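Local coordinates for gamma-glutamyltranspeptidase (Streptomyces lincolnensis, PDB 6J3A), which is an LmbA-like homologue of the gamma-glutamyltranspeptidase family, in the Ntn-hydrolase clan, whose own substrate is not established here, at residues A200-R205 against I209-E214. Sequence-based numbering, arbitrary orientation.
Sequences AGAGDR and IEAARE
Arg205 and Ile209 lie one turn apart on helix 205-217, and the first-turn bond between them, Ile209 N to Arg205 O, is long and weak at 3.5 Å. Segment 200-205 is the loop that feeds this helix: it leaves helix 186-200, reverses, and brings Ala202 back beside Ala211, their CA atoms 6.6 Å apart. At Gly203 the backbone turns to positive phi (136°, with psi -134°), where a CB would be jammed against the carbonyl O of Ala202, so glycine suits the place. Asp204 then takes the N-cap position, its OD1 accepting the backbone N-H of Ala207, a task suited to a short carboxylate.

Two small methyls close the turn: Ala202 CB meets Ala211 CB at 3.7 Å, and alanine at both places lets loop and helix pack closely. In the first turn of the helix, the side chains of Arg205 and Ile209 run side by side. With CG1 set beside the backbone N (chi1 -69°), Ile209 brings CD1 over the centre of one face of the Arg205 guanidinium, 4.1 Å from CZ; CD1 also rests 3.6 Å from Arg205 O. The apolar methyl thus covers the flat face, while the N-H groups bond to carbonyls, NH2 to Leu119 O and, weakly, NE to Lys125 O and NH1 to Arg120 O.

One turn on, Arg213 NH1 pairs with Glu210 OE2 at 3.0 Å, and Glu210 also bridges to Arg120. Ile209 packs on Met116 and Leu119 of helix 111-122, whereas Ala211 and Ala212 touch Val199 of helix 186-200, so the helical hairpin formed by 186-200 and 205-217 is joined to helix 111-122.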
ATOM      1  N   ALA A 200      24.764 -25.967  -5.778  1.00 43.88           N
ATOM      2  CA  ALA A 200      25.399 -24.976  -6.652  1.00 44.92           C
ATOM      3  C   ALA A 200      26.204 -25.632  -7.769  1.00 45.12           C
ATOM      4  O   ALA A 200      26.184 -25.173  -8.909  1.00 44.94           O
ATOM      5  CB  ALA A 200      26.286 -24.046  -5.839  1.00 44.78           C
ATOM      6  N   GLY A 201      26.883 -26.728  -7.447  1.00 46.17           N
ATOM      7  CA  GLY A 201      27.660 -27.470  -8.443  1.00 48.02           C
ATOM      8  C   GLY A 201      26.858 -28.442  -9.300  1.00 48.87           C
ATOM      9  O   GLY A 201      27.423 -29.135 -10.141  1.00 48.52           O
ATOM     10  N   ALA A 202      25.542 -28.487  -9.107  1.00 49.78           N
ATOM     11  CA  ALA A 202      24.688 -29.485  -9.753  1.00 48.48           C
ATOM     12  C   ALA A 202      24.569 -29.336 -11.274  1.00 48.61           C
ATOM     13  O   ALA A 202      24.248 -30.314 -11.963  1.00 47.73           O
ATOM     14  CB  ALA A 202      23.305 -29.470  -9.122  1.00 48.50           C
ATOM     15  N   GLY A 203      24.803 -28.126 -11.787  1.00 46.99           N
ATOM     16  CA  GLY A 203      24.830 -27.882 -13.234  1.00 46.43           C
ATOM     17  C   GLY A 203      24.086 -26.633 -13.667  1.00 44.80           C
ATOM     18  O   GLY A 203      24.259 -25.565 -13.077  1.00 42.44           O
ATOM     19  N   ASP A 204      23.273 -26.776 -14.714  1.00 44.81           N
ATOM     20  CA  ASP A 204      22.425 -25.687 -15.189  1.00 46.52           C
ATOM     21  C   ASP A 204      21.276 -25.386 -14.213  1.00 46.45           C
ATOM     22  O   ASP A 204      20.968 -26.173 -13.312  1.00 45.96           O
ATOM     23  CB  ASP A 204      21.905 -25.955 -16.619  1.00 46.65           C
ATOM     24  CG  ASP A 204      20.795 -26.990 -16.678  1.00 47.15           C
ATOM     25  OD1 ASP A 204      20.685 -27.825 -15.764  1.00 48.95           O
ATOM     26  OD2 ASP A 204      20.027 -26.974 -17.665  1.00 48.54           O
ATOM     27  N   ARG A 205      20.667 -24.230 -14.419  1.00 46.26           N
ATOM     28  CA  ARG A 205      19.595 -23.711 -13.574  1.00 45.99           C
ATOM     29  C   ARG A 205      18.538 -24.761 -13.154  1.00 45.93           C
ATOM     30  O   ARG A 205      18.180 -24.848 -11.975  1.00 45.97           O
ATOM     31  CB  ARG A 205      18.952 -22.535 -14.312  1.00 46.01           C
ATOM     32  CG  ARG A 205      17.743 -21.912 -13.647  1.00 45.10           C
ATOM     33  CD  ARG A 205      16.765 -21.381 -14.679  1.00 44.19           C
ATOM     34  NE  ARG A 205      15.572 -20.968 -13.964  1.00 43.84           N
ATOM     35  CZ  ARG A 205      14.399 -21.603 -13.907  1.00 42.79           C
ATOM     36  NH1 ARG A 205      14.138 -22.720 -14.591  1.00 39.83           N
ATOM     37  NH2 ARG A 205      13.450 -21.069 -13.146  1.00 44.24           N
ATOM     38  N   ILE A 209      17.645 -26.853  -9.213  1.00 40.32           N
ATOM     39  CA  ILE A 209      16.323 -26.985  -8.612  1.00 40.39           C
ATOM     40  C   ILE A 209      15.980 -28.461  -8.399  1.00 40.58           C
ATOM     41  O   ILE A 209      15.489 -28.837  -7.344  1.00 39.78           O
ATOM     42  CB  ILE A 209      15.257 -26.261  -9.470  1.00 40.05           C
ATOM     43  CG1 ILE A 209      15.466 -24.743  -9.396  1.00 40.24           C
ATOM     44  CG2 ILE A 209      13.847 -26.566  -8.997  1.00 39.55           C
ATOM     45  CD1 ILE A 209      14.937 -23.990 -10.597  1.00 40.38           C
ATOM     46  N   GLU A 210      16.255 -29.288  -9.401  1.00 43.11           N
ATOM     47  CA  GLU A 210      16.018 -30.733  -9.314  1.00 43.79           C
ATOM     48  C   GLU A 210      16.870 -31.393  -8.222  1.00 43.20           C
ATOM     49  O   GLU A 210      16.382 -32.262  -7.492  1.00 43.53           O
ATOM     50  CB  GLU A 210      16.281 -31.394 -10.673  1.00 44.99           C
ATOM     51  CG  GLU A 210      15.681 -32.785 -10.830  1.00 46.12           C
ATOM     52  CD  GLU A 210      14.163 -32.791 -10.808  1.00 47.07           C
ATOM     53  OE1 GLU A 210      13.542 -31.945 -11.488  1.00 44.43           O
ATOM     54  OE2 GLU A 210      13.587 -33.651 -10.108  1.00 49.85           O
ATOM     55  N   ALA A 211      18.134 -30.979  -8.112  1.00 42.88           N
ATOM     56  CA  ALA A 211      19.014 -31.425  -7.010  1.00 41.62           C
ATOM     57  C   ALA A 211      18.489 -30.988  -5.646  1.00 40.87           C
ATOM     58  O   ALA A 211      18.552 -31.752  -4.685  1.00 42.78           O
ATOM     59  CB  ALA A 211      20.427 -30.914  -7.205  1.00 41.03           C
ATOM     60  N   ALA A 212      17.977 -29.761  -5.572  1.00 39.94           N
ATOM     61  CA  ALA A 212      17.322 -29.248  -4.362  1.00 38.76           C
ATOM     62  C   ALA A 212      16.072 -30.040  -3.971  1.00 38.92           C
ATOM     63  O   ALA A 212      15.784 -30.208  -2.784  1.00 38.41           O
ATOM     64  CB  ALA A 212      16.967 -27.784  -4.540  1.00 38.07           C
ATOM     65  N   ARG A 213      15.323 -30.507  -4.966  1.00 39.90           N
ATOM     66  CA  ARG A 213      14.161 -31.350  -4.705  1.00 40.85           C
ATOM     67  C   ARG A 213      14.584 -32.629  -3.984  1.00 40.66           C
ATOM     68  O   ARG A 213      13.907 -33.075  -3.066  1.00 37.36           O
ATOM     69  CB  ARG A 213      13.437 -31.705  -5.996  1.00 41.96           C
ATOM     70  CG  ARG A 213      12.861 -30.519  -6.744  1.00 42.77           C
ATOM     71  CD  ARG A 213      12.212 -30.986  -8.028  1.00 43.46           C
ATOM     72  NE  ARG A 213      10.971 -31.703  -7.760  1.00 44.47           N
ATOM     73  CZ  ARG A 213      10.325 -32.470  -8.634  1.00 46.41           C
ATOM     74  NH1 ARG A 213      10.793 -32.655  -9.870  1.00 47.00           N
ATOM     75  NH2 ARG A 213       9.196 -33.069  -8.269  1.00 47.18           N
ATOM     76  N   GLU A 214      15.717 -33.186  -4.403  1.00 42.04           N
ATOM     77  CA  GLU A 214      16.270 -34.398  -3.806  1.00 44.22           C
ATOM     78  C   GLU A 214      16.899 -34.193  -2.432  1.00 43.66           C
ATOM     79  O   GLU A 214      16.895 -35.116  -1.612  1.00 45.19           O
ATOM     80  CB  GLU A 214      17.286 -35.032  -4.753  1.00 45.92           C
ATOM     81  CG  GLU A 214      16.664 -35.541  -6.048  1.00 49.09           C
ATOM     82  CD  GLU A 214      15.573 -36.591  -5.836  1.00 49.99           C
ATOM     83  OE1 GLU A 214      14.621 -36.613  -6.646  1.00 50.45           O
ATOM     84  OE2 GLU A 214      15.660 -37.384  -4.864  1.00 49.14           O
TER